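Glycosyl hydrolase family 26 (Bacteroides ovatus, PDB 4ZXO) probably hydrolyses the mannan backbone of galactomannan as a family 26 beta-mannanase of a polysaccharide utilization locus. Local coordinates at residues Y87-Y92 and V155-V160; G111-V116 and F172-D177; D144-L149 and K198-V203; D177-E182 and L220-G225; K264-T269 and K292-Y297. All coordinates share one frame; numbering follows the deposited sequence. Where two conformers were deposited one is given.

Contact 1. Residues Y87-Y92 and V155-V160; sequences YIIEQY and VLIPVV
Y92, in the last turn of helix 81-93, lies across I157 and P158 on the loop that leads into strand 159-162, so an outer helix of the TIM barrel is packed against the approach to a barrel strand. Y92 CB starts 3.8 Å from I157 CG2. CG stands anti to the backbone N (chi1 -179°), which sends the ring out from the helix toward the loop. Further on, CG and CD2 lie under I157 CG1, which sits over the face 4.1 Å from the centroid of the Y92 ring and 22° off the normal, a CH-pi contact. Y92 CD1 touches I157 CG2 at 3.7 Å. Y92 CE1 then meets P158 CD at 3.6 Å, and the hydroxyl end passes V155 CG1. A tyrosine suits this partly exposed position, since its ring gives a flat apolar surface. Branched I157 serves two more helix residues: I157 CG2 touches I88 CG2 at 4.0 Å, while I157 CD1 reaches I89 CG1 at 3.7 Å.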
# COMPACT_ATOMS: atom_id res chain seq x y z
N TYR A 87 1.21 -10.29 -12.64
CA TYR A 87 0.70 -8.92 -12.70
C TYR A 87 1.78 -7.96 -12.28
O TYR A 87 1.87 -6.82 -12.80
CB TYR A 87 -0.54 -8.70 -11.84
CG TYR A 87 -1.64 -9.68 -12.13
CD1 TYR A 87 -1.81 -10.23 -13.41
CD2 TYR A 87 -2.54 -10.08 -11.10
CE1 TYR A 87 -2.83 -11.16 -13.66
CE2 TYR A 87 -3.55 -11.01 -11.35
CZ TYR A 87 -3.71 -11.53 -12.62
OH TYR A 87 -4.71 -12.43 -12.88
N ILE A 88 2.56 -8.38 -11.28
CA ILE A 88 3.66 -7.54 -10.80
C ILE A 88 4.73 -7.35 -11.89
O ILE A 88 5.19 -6.21 -12.12
CB ILE A 88 4.25 -8.14 -9.51
CG1 ILE A 88 3.22 -7.92 -8.38
CG2 ILE A 88 5.60 -7.48 -9.10
CD1 ILE A 88 3.46 -8.81 -7.15
N ILE A 89 5.13 -8.44 -12.54
CA ILE A 89 6.10 -8.36 -13.63
C ILE A 89 5.59 -7.45 -14.74
O ILE A 89 6.36 -6.63 -15.28
CB ILE A 89 6.40 -9.77 -14.11
CG1 ILE A 89 7.27 -10.46 -13.06
CG2 ILE A 89 7.16 -9.80 -15.39
CD1 ILE A 89 7.31 -11.94 -13.25
N GLU A 90 4.31 -7.56 -15.07
CA GLU A 90 3.76 -6.73 -16.14
C GLU A 90 3.67 -5.26 -15.77
O GLU A 90 3.89 -4.39 -16.62
CB GLU A 90 2.37 -7.25 -16.53
CG GLU A 90 2.49 -8.64 -17.09
CD GLU A 90 1.16 -9.33 -17.34
OE1 GLU A 90 0.07 -8.73 -17.22
OE2 GLU A 90 1.20 -10.54 -17.66
N GLN A 91 3.38 -4.95 -14.50
CA GLN A 91 3.32 -3.56 -14.08
C GLN A 91 4.71 -2.97 -14.10
O GLN A 91 4.89 -1.83 -14.54
CB GLN A 91 2.66 -3.46 -12.69
CG GLN A 91 2.70 -2.03 -12.05
CD GLN A 91 1.77 -1.04 -12.74
OE1 GLN A 91 1.32 -1.23 -13.89
NE2 GLN A 91 1.45 0.04 -12.03
N TYR A 92 5.72 -3.73 -13.64
CA TYR A 92 7.06 -3.20 -13.71
C TYR A 92 7.47 -2.96 -15.17
O TYR A 92 8.08 -1.93 -15.52
CB TYR A 92 8.04 -4.18 -13.07
CG TYR A 92 9.47 -3.70 -13.07
CD1 TYR A 92 9.91 -2.82 -12.10
CD2 TYR A 92 10.37 -4.11 -14.05
CE1 TYR A 92 11.21 -2.38 -12.08
CE2 TYR A 92 11.71 -3.65 -14.06
CZ TYR A 92 12.13 -2.79 -13.06
OH TYR A 92 13.43 -2.33 -13.04
N VAL A 155 16.12 -9.25 -13.26
CA VAL A 155 16.25 -8.08 -12.35
C VAL A 155 15.16 -8.13 -11.29
O VAL A 155 14.00 -8.35 -11.63
CB VAL A 155 16.19 -6.77 -13.16
CG1 VAL A 155 16.33 -5.54 -12.27
CG2 VAL A 155 17.32 -6.77 -14.20
N LEU A 156 15.54 -8.00 -10.01
CA LEU A 156 14.53 -8.00 -8.93
C LEU A 156 13.63 -6.76 -9.08
O LEU A 156 14.10 -5.64 -9.36
CB LEU A 156 15.18 -8.01 -7.53
CG LEU A 156 15.72 -9.34 -6.91
CD1 LEU A 156 16.37 -9.13 -5.52
CD2 LEU A 156 14.67 -10.39 -6.70
N ILE A 157 12.34 -6.96 -8.89
CA ILE A 157 11.38 -5.84 -9.06
C ILE A 157 11.17 -5.19 -7.71
O ILE A 157 10.77 -5.87 -6.74
CB ILE A 157 10.08 -6.37 -9.63
CG1 ILE A 157 10.37 -6.84 -11.08
CG2 ILE A 157 8.98 -5.30 -9.56
CD1 ILE A 157 9.25 -7.72 -11.61
N PRO A 158 11.43 -3.86 -7.62
CA PRO A 158 11.21 -3.16 -6.35
C PRO A 158 9.73 -3.19 -5.99
O PRO A 158 8.85 -3.12 -6.85
CB PRO A 158 11.67 -1.71 -6.63
CG PRO A 158 12.59 -1.84 -7.80
CD PRO A 158 11.95 -2.95 -8.65
N VAL A 159 9.45 -3.31 -4.70
CA VAL A 159 8.08 -3.28 -4.18
C VAL A 159 8.03 -2.43 -2.92
O VAL A 159 8.97 -2.42 -2.14
CB VAL A 159 7.60 -4.75 -3.83
CG1 VAL A 159 6.39 -4.79 -2.89
CG2 VAL A 159 7.39 -5.49 -5.15
N VAL A 160 6.95 -1.66 -2.76
CA VAL A 160 6.70 -1.01 -1.47
C VAL A 160 5.88 -1.97 -0.63
O VAL A 160 4.71 -2.19 -0.93
CB VAL A 160 5.99 0.34 -1.61
CG1 VAL A 160 5.67 0.95 -0.20
CG2 VAL A 160 6.86 1.28 -2.46

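Contact 2. Residues G111-V116 and F172-D177; sequences GDSWDV and FWWGKD
The W114 indole and the F172 phenyl ring form an edge-to-face pair: the five-membered ring of W114 offers its face, the centroids are 5.0 Å apart and the planes lie at 62°. F172 CE1 stands 3.4 Å above the W114 plane; on that same face sits S113 CB, and D112 CB lies at the indole edge. W114 CE2 lies in plane at the F172 edge. These rings belong to two loops that follow strands 97-101 and 159-162, at the C-terminal end of the TIM barrel, where such glycosidases carry their active site. H103 also meets both W114 and F172. The packing continues along the second loop: F172 CB lies over the centre of W174, and W174 CE3 over the centre of W173. Each segment makes a type I turn, closed by D115 N to D112 O and by G175 N to F172 O. W174 NE1 is held by H165 O; V104 O accepts from W173 NE1 and is bonded to S113 OG, fixing a small polar residue between aromatics. S113 CB rests 3.8 Å from W174 CH2. S113 O takes a weak bond from W173 N at 3.1 Å and a CA-H contact from F172 CA at 3.2 Å.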
# COMPACT_ATOMS: atom_id res chain seq x y z
N GLY A 111 -7.30 -17.76 13.33
CA GLY A 111 -8.26 -16.90 12.61
C GLY A 111 -7.63 -15.97 11.60
O GLY A 111 -6.42 -16.08 11.31
N ASP A 112 -8.42 -15.03 11.10
CA ASP A 112 -7.89 -14.12 10.09
C ASP A 112 -7.34 -12.80 10.73
O ASP A 112 -7.19 -12.70 11.96
CB ASP A 112 -8.95 -13.83 9.03
CG ASP A 112 -10.20 -13.18 9.58
OD1 ASP A 112 -10.13 -12.53 10.62
OD2 ASP A 112 -11.25 -13.30 8.91
N SER A 113 -6.96 -11.83 9.89
CA SER A 113 -6.35 -10.60 10.43
C SER A 113 -7.26 -9.87 11.41
O SER A 113 -6.79 -9.15 12.29
CB SER A 113 -6.01 -9.61 9.33
OG SER A 113 -5.13 -10.17 8.39
N TRP A 114 -8.57 -9.99 11.16
CA TRP A 114 -9.58 -9.31 11.90
C TRP A 114 -10.00 -10.03 13.18
O TRP A 114 -10.91 -9.58 13.88
CB TRP A 114 -10.84 -9.16 11.01
CG TRP A 114 -10.59 -8.34 9.78
CD1 TRP A 114 -10.83 -7.00 9.62
CD2 TRP A 114 -10.09 -8.82 8.51
NE1 TRP A 114 -10.51 -6.62 8.35
CE2 TRP A 114 -10.06 -7.70 7.65
CE3 TRP A 114 -9.64 -10.06 8.04
CZ2 TRP A 114 -9.60 -7.77 6.32
CZ3 TRP A 114 -9.19 -10.15 6.71
CH2 TRP A 114 -9.17 -9.01 5.86
N ASP A 115 -9.40 -11.18 13.45
CA ASP A 115 -9.69 -11.88 14.72
C ASP A 115 -8.96 -11.20 15.88
O ASP A 115 -7.76 -11.39 16.06
CB ASP A 115 -9.31 -13.36 14.58
CG ASP A 115 -9.55 -14.15 15.86
OD1 ASP A 115 -9.98 -13.52 16.87
OD2 ASP A 115 -9.30 -15.39 15.88
N VAL A 116 -9.71 -10.41 16.64
CA VAL A 116 -9.19 -9.65 17.77
C VAL A 116 -9.75 -10.17 19.07
O VAL A 116 -9.82 -9.43 20.08
CB VAL A 116 -9.47 -8.11 17.56
CG1 VAL A 116 -8.60 -7.60 16.32
CG2 VAL A 116 -10.96 -7.78 17.42
N PHE A 172 -7.31 -5.14 13.79
CA PHE A 172 -6.40 -6.23 13.43
C PHE A 172 -5.68 -6.75 14.68
O PHE A 172 -5.56 -6.02 15.68
CB PHE A 172 -5.33 -5.74 12.42
CG PHE A 172 -5.89 -5.31 11.10
CD1 PHE A 172 -6.83 -6.12 10.45
CD2 PHE A 172 -5.46 -4.14 10.49
CE1 PHE A 172 -7.29 -5.76 9.19
CE2 PHE A 172 -5.94 -3.77 9.26
CZ PHE A 172 -6.84 -4.57 8.60
N TRP A 173 -5.17 -7.98 14.61
CA TRP A 173 -4.60 -8.55 15.82
C TRP A 173 -3.28 -7.91 16.26
O TRP A 173 -2.81 -8.14 17.38
CB TRP A 173 -4.41 -10.10 15.66
CG TRP A 173 -3.56 -10.59 14.54
CD1 TRP A 173 -3.99 -11.10 13.33
CD2 TRP A 173 -2.12 -10.70 14.54
NE1 TRP A 173 -2.90 -11.49 12.58
CE2 TRP A 173 -1.75 -11.26 13.30
CE3 TRP A 173 -1.11 -10.36 15.48
CZ2 TRP A 173 -0.40 -11.53 12.97
CZ3 TRP A 173 0.24 -10.62 15.14
CH2 TRP A 173 0.58 -11.20 13.88
N TRP A 174 -2.70 -7.06 15.40
CA TRP A 174 -1.51 -6.24 15.72
C TRP A 174 -1.89 -4.80 16.06
O TRP A 174 -1.01 -3.95 16.13
CB TRP A 174 -0.54 -6.23 14.55
CG TRP A 174 -1.14 -5.72 13.25
CD1 TRP A 174 -1.27 -4.40 12.86
CD2 TRP A 174 -1.71 -6.50 12.20
NE1 TRP A 174 -1.87 -4.32 11.63
CE2 TRP A 174 -2.16 -5.59 11.19
CE3 TRP A 174 -1.91 -7.87 12.02
CZ2 TRP A 174 -2.72 -6.02 9.99
CZ3 TRP A 174 -2.56 -8.32 10.86
CH2 TRP A 174 -2.94 -7.38 9.85
N GLY A 175 -3.18 -4.54 16.27
CA GLY A 175 -3.64 -3.18 16.50
C GLY A 175 -3.41 -2.63 17.92
O GLY A 175 -2.85 -3.32 18.81
N LYS A 176 -3.89 -1.41 18.14
CA LYS A 176 -3.44 -0.61 19.30
C LYS A 176 -3.74 -1.27 20.66
O LYS A 176 -2.88 -1.31 21.57
CB LYS A 176 -4.10 0.78 19.21
CG LYS A 176 -3.73 1.71 20.30
CD LYS A 176 -2.34 2.11 20.20
CE LYS A 176 -2.08 3.47 21.01
NZ LYS A 176 -2.46 3.43 22.47
N ASP A 177 -4.96 -1.80 20.78
CA ASP A 177 -5.39 -2.41 22.05
C ASP A 177 -4.89 -3.85 22.21
O ASP A 177 -5.18 -4.48 23.23
CB ASP A 177 -6.90 -2.40 22.17
CG ASP A 177 -7.46 -1.03 22.37
OD1 ASP A 177 -6.69 -0.06 22.58
OD2 ASP A 177 -8.71 -0.89 22.33

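Contact 3. Residues D144-L149 and K198-V203; sequences DFLLSL and KGVNNV
L146 and L147 press against V200 to make the close-packed part of this contact. L146 CB meets V200 CG1 at 3.8 Å, the two side chains crossing at about a right angle, while L147 CG lies 3.9 Å from V200 CG2. Each valine methyl thus serves one leucine, which is why a beta-branched residue fits between neighbours on a helix. L146 CD1 also lies against V203, tentatively, as V203 has two conformers. Beside this apolar patch N202 ND2 donates to L146 O at 3.1 Å and 162°; the oxygen lies in the amide plane of N202, but the donor stands above the carbonyl plane, not on a lone pair. L149 N reaches the same oxygen from the opposite face. N202 ND2 also bonds I157 O, whereas its buried OD1 has no partner in the model. In the TIM barrel the contact joins the C-terminal part of helix 132-147 to the loop between helix 181-197 and strand 203-207. That loop opens with a Schellman motif at G199, whose positive phi a residue without a side chain takes easily; G199 O lies 3.6 Å from L147 CD2. Toward solvent the packing gives way to a salt bridge. K198, resting also on D140 and A143, bends at chi2 and chi3 (-77° and -78°), and K198 NZ meets D144 OD1 at 2.9 Å on the syn side, somewhat out of the carboxylate plane.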
# COMPACT_ATOMS: atom_id res chain seq x y z
N ASP A 144 10.43 -15.17 0.45
CA ASP A 144 10.61 -16.00 -0.75
C ASP A 144 9.73 -15.54 -1.93
O ASP A 144 10.19 -15.55 -3.09
CB ASP A 144 10.27 -17.45 -0.44
CG ASP A 144 11.31 -18.13 0.41
OD1 ASP A 144 12.46 -17.64 0.48
OD2 ASP A 144 10.96 -19.17 1.00
N PHE A 145 8.50 -15.08 -1.64
CA PHE A 145 7.68 -14.53 -2.71
C PHE A 145 8.32 -13.26 -3.29
O PHE A 145 8.41 -13.10 -4.50
CB PHE A 145 6.28 -14.23 -2.23
CG PHE A 145 5.41 -13.72 -3.34
CD1 PHE A 145 4.87 -14.59 -4.25
CD2 PHE A 145 5.15 -12.38 -3.48
CE1 PHE A 145 4.07 -14.11 -5.30
CE2 PHE A 145 4.34 -11.89 -4.52
CZ PHE A 145 3.81 -12.77 -5.42
N LEU A 146 8.77 -12.36 -2.42
CA LEU A 146 9.40 -11.13 -2.89
C LEU A 146 10.63 -11.38 -3.78
O LEU A 146 10.88 -10.66 -4.75
CB LEU A 146 9.78 -10.27 -1.68
CG LEU A 146 8.55 -9.74 -0.89
CD1 LEU A 146 8.97 -8.95 0.34
CD2 LEU A 146 7.60 -8.90 -1.76
N LEU A 147 11.40 -12.39 -3.40
CA LEU A 147 12.60 -12.74 -4.18
C LEU A 147 12.25 -13.34 -5.56
O LEU A 147 13.11 -13.44 -6.45
CB LEU A 147 13.46 -13.71 -3.39
CG LEU A 147 14.11 -13.02 -2.19
CD1 LEU A 147 14.68 -14.04 -1.22
CD2 LEU A 147 15.19 -12.09 -2.70
N SER A 148 11.02 -13.80 -5.72
CA SER A 148 10.59 -14.40 -6.98
C SER A 148 10.08 -13.34 -7.96
O SER A 148 9.82 -13.66 -9.13
CB SER A 148 9.49 -15.44 -6.73
OG SER A 148 8.21 -14.82 -6.53
N LEU A 149 9.96 -12.10 -7.49
CA LEU A 149 9.52 -11.02 -8.35
C LEU A 149 10.70 -10.51 -9.18
O LEU A 149 11.44 -9.60 -8.76
CB LEU A 149 8.90 -9.90 -7.51
CG LEU A 149 7.77 -10.39 -6.62
CD1 LEU A 149 7.27 -9.21 -5.78
CD2 LEU A 149 6.66 -10.95 -7.43
N LYS A 198 17.37 -12.81 4.35
CA LYS A 198 17.01 -13.51 3.11
C LYS A 198 17.59 -12.82 1.87
O LYS A 198 17.50 -13.36 0.76
CB LYS A 198 15.46 -13.59 2.96
CG LYS A 198 14.67 -14.32 4.08
CD LYS A 198 14.70 -15.83 4.06
CE LYS A 198 13.79 -16.42 3.02
NZ LYS A 198 14.12 -17.87 2.86
N GLY A 199 18.13 -11.61 2.03
CA GLY A 199 18.65 -10.85 0.91
C GLY A 199 17.54 -10.22 0.10
O GLY A 199 17.68 -10.03 -1.12
N VAL A 200 16.43 -9.89 0.77
CA VAL A 200 15.34 -9.22 0.06
C VAL A 200 15.70 -7.74 -0.15
O VAL A 200 15.22 -6.88 0.56
CB VAL A 200 14.01 -9.34 0.82
CG1 VAL A 200 12.90 -8.76 -0.01
CG2 VAL A 200 13.68 -10.81 1.04
N ASN A 201 16.46 -7.44 -1.17
CA ASN A 201 16.99 -6.10 -1.37
C ASN A 201 16.14 -5.25 -2.29
O ASN A 201 16.53 -4.17 -2.70
CB ASN A 201 18.42 -6.21 -1.90
CG ASN A 201 19.31 -6.92 -0.95
OD1 ASN A 201 19.08 -6.91 0.27
ND2 ASN A 201 20.34 -7.57 -1.48
N ASN A 202 14.96 -5.76 -2.60
CA ASN A 202 14.02 -5.06 -3.47
C ASN A 202 12.78 -4.57 -2.73
O ASN A 202 11.73 -4.39 -3.34
CB ASN A 202 13.59 -5.98 -4.64
CG ASN A 202 12.97 -7.30 -4.19
OD1 ASN A 202 13.37 -7.89 -3.17
ND2 ASN A 202 11.99 -7.76 -4.94
N VAL A 203 12.89 -4.28 -1.43
CA VAL A 203 11.75 -3.80 -0.69
C VAL A 203 11.98 -2.42 -0.05
O VAL A 203 13.04 -2.18 0.54
CB VAL A 203 11.37 -4.81 0.39
CG1 VAL A 203 10.15 -4.36 1.15
CG2 VAL A 203 11.07 -6.11 -0.27

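Contact 4. Residues D177-E182 and L220-G225; sequences DLCSSE and LERYPG
The N-terminal end of helix 181-197 is met by a type I beta turn, L220-Y223, and R222 of that turn makes most of the contact. Its side chain runs extended from CG to NE, laying the guanidinium end-on against C179: R222 NH1 and NH2 both donate to C179 O, each at 3.0 Å. The oxygen sits near the guanidinium plane, and both bonds are bent, about 140° at the hydrogens, as sharing one acceptor requires. S180 C and S181 N pass over one face of the group. In the TIM barrel this is a surface junction between the start of helix 181-197, with the loop before it, and the loop from helix 216-219 to strand 231-235; Y184 and Y207 pack against the arginine. S180 is the helix N-cap, a usual place for serine. A cation so near a helix start would be expected to be somewhat unfavourable; E221 OE1, 3.3 Å from R222 NE in a salt bridge, may offset this. R222 NH1 also lies 3.5 Å from C179 SG.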
# COMPACT_ATOMS: atom_id res chain seq x y z
N ASP A 177 -4.96 -1.80 20.78
CA ASP A 177 -5.39 -2.41 22.05
C ASP A 177 -4.89 -3.85 22.21
O ASP A 177 -5.18 -4.48 23.23
CB ASP A 177 -6.90 -2.40 22.17
CG ASP A 177 -7.46 -1.03 22.37
OD1 ASP A 177 -6.69 -0.06 22.58
OD2 ASP A 177 -8.71 -0.89 22.33
N LEU A 178 -4.12 -4.35 21.24
CA LEU A 178 -3.75 -5.75 21.24
C LEU A 178 -2.30 -5.97 21.50
O LEU A 178 -1.84 -7.12 21.47
CB LEU A 178 -4.15 -6.38 19.91
CG LEU A 178 -5.68 -6.40 19.87
CD1 LEU A 178 -6.25 -5.21 19.07
CD2 LEU A 178 -6.25 -7.74 19.52
N CYS A 179 -1.55 -4.89 21.73
CA CYS A 179 -0.12 -5.04 22.03
C CYS A 179 0.43 -3.72 22.50
O CYS A 179 -0.21 -2.69 22.30
CB CYS A 179 0.68 -5.54 20.78
SG CYS A 179 0.58 -4.40 19.32
N SER A 180 1.61 -3.75 23.09
CA SER A 180 2.29 -2.50 23.50
C SER A 180 3.02 -1.88 22.33
O SER A 180 3.24 -2.53 21.29
CB SER A 180 3.28 -2.79 24.63
OG SER A 180 4.40 -3.52 24.14
N SER A 181 3.44 -0.64 22.53
CA SER A 181 4.23 0.06 21.53
C SER A 181 5.53 -0.69 21.23
O SER A 181 5.93 -0.79 20.07
CB SER A 181 4.52 1.47 22.00
OG SER A 181 5.32 2.15 21.06
N GLU A 182 6.20 -1.21 22.25
CA GLU A 182 7.45 -1.92 22.05
C GLU A 182 7.24 -3.25 21.38
O GLU A 182 8.07 -3.64 20.53
CB GLU A 182 8.18 -2.11 23.40
CG GLU A 182 8.86 -0.80 23.81
CD GLU A 182 9.73 -0.12 22.68
OE1 GLU A 182 10.60 -0.79 22.05
OE2 GLU A 182 9.53 1.11 22.43
N LEU A 220 3.65 8.95 15.36
CA LEU A 220 4.93 8.25 15.50
C LEU A 220 5.08 7.44 16.78
O LEU A 220 6.19 6.94 17.04
CB LEU A 220 6.09 9.25 15.43
CG LEU A 220 6.18 9.96 14.06
CD1 LEU A 220 7.38 10.97 14.10
CD2 LEU A 220 6.41 8.93 12.96
N GLU A 221 4.06 7.37 17.64
CA GLU A 221 4.23 6.68 18.93
C GLU A 221 4.71 5.23 18.74
O GLU A 221 5.50 4.73 19.53
CB GLU A 221 2.89 6.67 19.69
CG GLU A 221 3.02 6.13 21.10
CD GLU A 221 2.00 5.09 21.53
OE1 GLU A 221 1.26 4.43 20.74
OE2 GLU A 221 1.92 4.95 22.74
N ARG A 222 4.22 4.57 17.69
CA ARG A 222 4.61 3.18 17.45
C ARG A 222 5.54 3.01 16.23
O ARG A 222 5.60 1.90 15.59
CB ARG A 222 3.35 2.31 17.29
CG ARG A 222 2.59 2.23 18.58
CD ARG A 222 1.43 1.26 18.61
NE ARG A 222 0.99 1.23 20.02
CZ ARG A 222 0.45 0.18 20.62
NH1 ARG A 222 0.25 -0.96 19.94
NH2 ARG A 222 0.14 0.26 21.93
N TYR A 223 6.23 4.08 15.89
CA TYR A 223 7.12 4.09 14.73
C TYR A 223 8.41 3.33 15.05
O TYR A 223 9.09 3.68 16.03
CB TYR A 223 7.43 5.55 14.39
CG TYR A 223 8.30 5.78 13.19
CD1 TYR A 223 7.85 5.56 11.90
CD2 TYR A 223 9.55 6.34 13.34
CE1 TYR A 223 8.65 5.79 10.83
CE2 TYR A 223 10.36 6.63 12.25
CZ TYR A 223 9.90 6.36 10.99
OH TYR A 223 10.73 6.67 9.93
N PRO A 224 8.76 2.34 14.19
CA PRO A 224 9.91 1.49 14.53
C PRO A 224 11.26 2.12 14.14
O PRO A 224 12.30 1.55 14.44
CB PRO A 224 9.64 0.21 13.73
CG PRO A 224 8.90 0.75 12.46
CD PRO A 224 7.98 1.82 13.03
N GLY A 225 11.27 3.27 13.49
CA GLY A 225 12.52 3.96 13.27
C GLY A 225 12.89 4.24 11.82
O GLY A 225 12.46 3.54 10.88

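Contact 5. Residues K264-T269 and K292-Y297; sequences KPIALT and KYPLSY
I266 O receives the backbone N of S296 at 2.8 Å in an almost straight bond, 172° at the hydrogen. Close by, a water accepts from I266 N at 2.9 Å and donates to P294 O at 2.7 Å, spanning the two beside the inverse gamma turn centred on P294. Its further bond to S296 OG, like that of S296 OG to L19 O, is tentative, since the serine has two conformers; a small hydroxyl residue would suit the corner. Beyond it L268 N donates to Y297 O at 3.0 Å. The two backbone bonds link the parallel strands 266-271 and 295-300, neighbours in the TIM barrel sheet joined through helix 281-290 as a beta-alpha-beta unit. On one side of this sheet, I266 CD1 meets L295 CD2 at 3.8 Å and L295 CD1 touches L268 CB at 4.0 Å, with I266 and P294 reaching T256 of helix 241-262. On the other, A267 CB sits 3.5 Å from the centroid of the Y297 ring and 12° off the normal; a side chain of one carbon lets the ring lie this close to the neighbouring strand. Y297 CG stands between its backbone N and carbonyl carbon (chi1 59°), swinging the ring across A267 until Y297 OH comes within 3.7 Å of T269 CG2, while T269 OG1 is bonded to D235 OD1.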
# COMPACT_ATOMS: atom_id res chain seq x y z
N LYS A 264 11.45 11.47 4.83
CA LYS A 264 10.78 10.34 4.20
C LYS A 264 9.77 10.89 3.24
O LYS A 264 9.11 11.88 3.58
CB LYS A 264 10.02 9.46 5.22
CG LYS A 264 10.93 8.95 6.35
CD LYS A 264 12.02 8.00 5.85
CE LYS A 264 12.79 7.38 7.03
NZ LYS A 264 14.00 6.66 6.49
N PRO A 265 9.58 10.24 2.09
CA PRO A 265 8.45 10.54 1.20
C PRO A 265 7.17 10.09 1.89
O PRO A 265 7.21 9.22 2.76
CB PRO A 265 8.75 9.70 -0.04
CG PRO A 265 9.52 8.57 0.45
CD PRO A 265 10.35 9.07 1.61
N ILE A 266 6.05 10.63 1.42
CA ILE A 266 4.76 10.38 2.03
C ILE A 266 3.76 9.88 0.98
O ILE A 266 3.93 10.09 -0.24
CB ILE A 266 4.22 11.65 2.72
CG1 ILE A 266 3.91 12.74 1.69
CG2 ILE A 266 5.24 12.11 3.81
CD1 ILE A 266 3.26 13.98 2.32
N ALA A 267 2.72 9.22 1.45
CA ALA A 267 1.73 8.70 0.54
C ALA A 267 0.38 8.50 1.23
O ALA A 267 0.33 8.21 2.41
CB ALA A 267 2.20 7.34 -0.06
N LEU A 268 -0.68 8.62 0.45
CA LEU A 268 -2.00 8.25 0.92
C LEU A 268 -2.21 6.80 0.47
O LEU A 268 -2.52 6.54 -0.69
CB LEU A 268 -3.04 9.22 0.38
CG LEU A 268 -4.52 8.97 0.74
CD1 LEU A 268 -4.80 8.78 2.25
CD2 LEU A 268 -5.35 10.11 0.20
N THR A 269 -1.86 5.87 1.36
CA THR A 269 -1.65 4.49 0.96
C THR A 269 -2.97 3.71 0.80
O THR A 269 -2.99 2.68 0.12
CB THR A 269 -0.70 3.76 1.96
OG1 THR A 269 -1.07 4.07 3.31
CG2 THR A 269 0.73 4.29 1.71
N LYS A 292 -2.72 19.69 -2.40
CA LYS A 292 -2.04 20.63 -1.51
C LYS A 292 -0.81 20.01 -0.81
O LYS A 292 -0.12 20.68 -0.06
CB LYS A 292 -3.02 21.13 -0.43
CG LYS A 292 -4.30 21.80 -0.97
CD LYS A 292 -5.04 22.48 0.12
CE LYS A 292 -5.61 21.54 1.13
NZ LYS A 292 -6.28 22.36 2.23
N TYR A 293 -0.56 18.73 -1.05
CA TYR A 293 0.46 18.01 -0.28
C TYR A 293 1.37 17.26 -1.22
O TYR A 293 0.92 16.78 -2.25
CB TYR A 293 -0.20 17.02 0.69
CG TYR A 293 -1.15 17.69 1.65
CD1 TYR A 293 -0.67 18.32 2.82
CD2 TYR A 293 -2.52 17.72 1.39
CE1 TYR A 293 -1.53 18.93 3.67
CE2 TYR A 293 -3.36 18.38 2.24
CZ TYR A 293 -2.89 18.94 3.38
OH TYR A 293 -3.74 19.60 4.26
N PRO A 294 2.64 17.10 -0.82
CA PRO A 294 3.64 16.47 -1.71
C PRO A 294 3.57 14.96 -1.71
O PRO A 294 4.55 14.28 -1.42
CB PRO A 294 4.98 16.96 -1.14
CG PRO A 294 4.65 17.19 0.39
CD PRO A 294 3.21 17.63 0.44
N LEU A 295 2.41 14.42 -2.02
CA LEU A 295 2.25 12.98 -1.97
C LEU A 295 3.00 12.31 -3.10
O LEU A 295 2.93 12.75 -4.27
CB LEU A 295 0.78 12.58 -2.12
CG LEU A 295 -0.15 13.15 -1.06
CD1 LEU A 295 -1.54 12.54 -1.29
CD2 LEU A 295 0.31 12.80 0.31
N SER A 296 3.63 11.17 -2.80
CA SER A 296 4.25 10.39 -3.88
C SER A 296 3.23 9.56 -4.63
O SER A 296 3.41 9.30 -5.82
CB SER A 296 5.32 9.45 -3.35
OG SER A 296 6.33 10.19 -2.71
N TYR A 297 2.19 9.10 -3.91
CA TYR A 297 1.13 8.36 -4.57
C TYR A 297 -0.13 8.39 -3.70
O TYR A 297 -0.07 8.75 -2.50
CB TYR A 297 1.52 6.91 -4.90
CG TYR A 297 1.94 5.98 -3.77
CD1 TYR A 297 1.04 5.08 -3.16
CD2 TYR A 297 3.26 6.01 -3.31
CE1 TYR A 297 1.51 4.19 -2.15
CE2 TYR A 297 3.71 5.18 -2.35
CZ TYR A 297 2.85 4.27 -1.76
OH TYR A 297 3.41 3.49 -0.76
O HOH W 1 6.40 12.39 -0.92

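In the fold
Contact 5 is the most buried of the five, pairing two adjacent barrel strands by backbone bonds; contacts 1 and 3 lie farther out, where helices rest on loops entering strands. Contact 1 is wholly apolar and includes an aromatic ring, whereas contact 3 mixes leucine-valine packing with polar links. These two touch, I157 N to L149 O and V159 N to N202 O, so both meet at the entry to strand 159-162. Contact 1 also reaches contact 5 inside the barrel, V160 against Y297. Contacts 2 and 4 share D177 and lie across the chain's centre from contact 1: the first is an aromatic cluster between two loops, the second a polar surface junction built on an arginine. K176 packs on R222 between them.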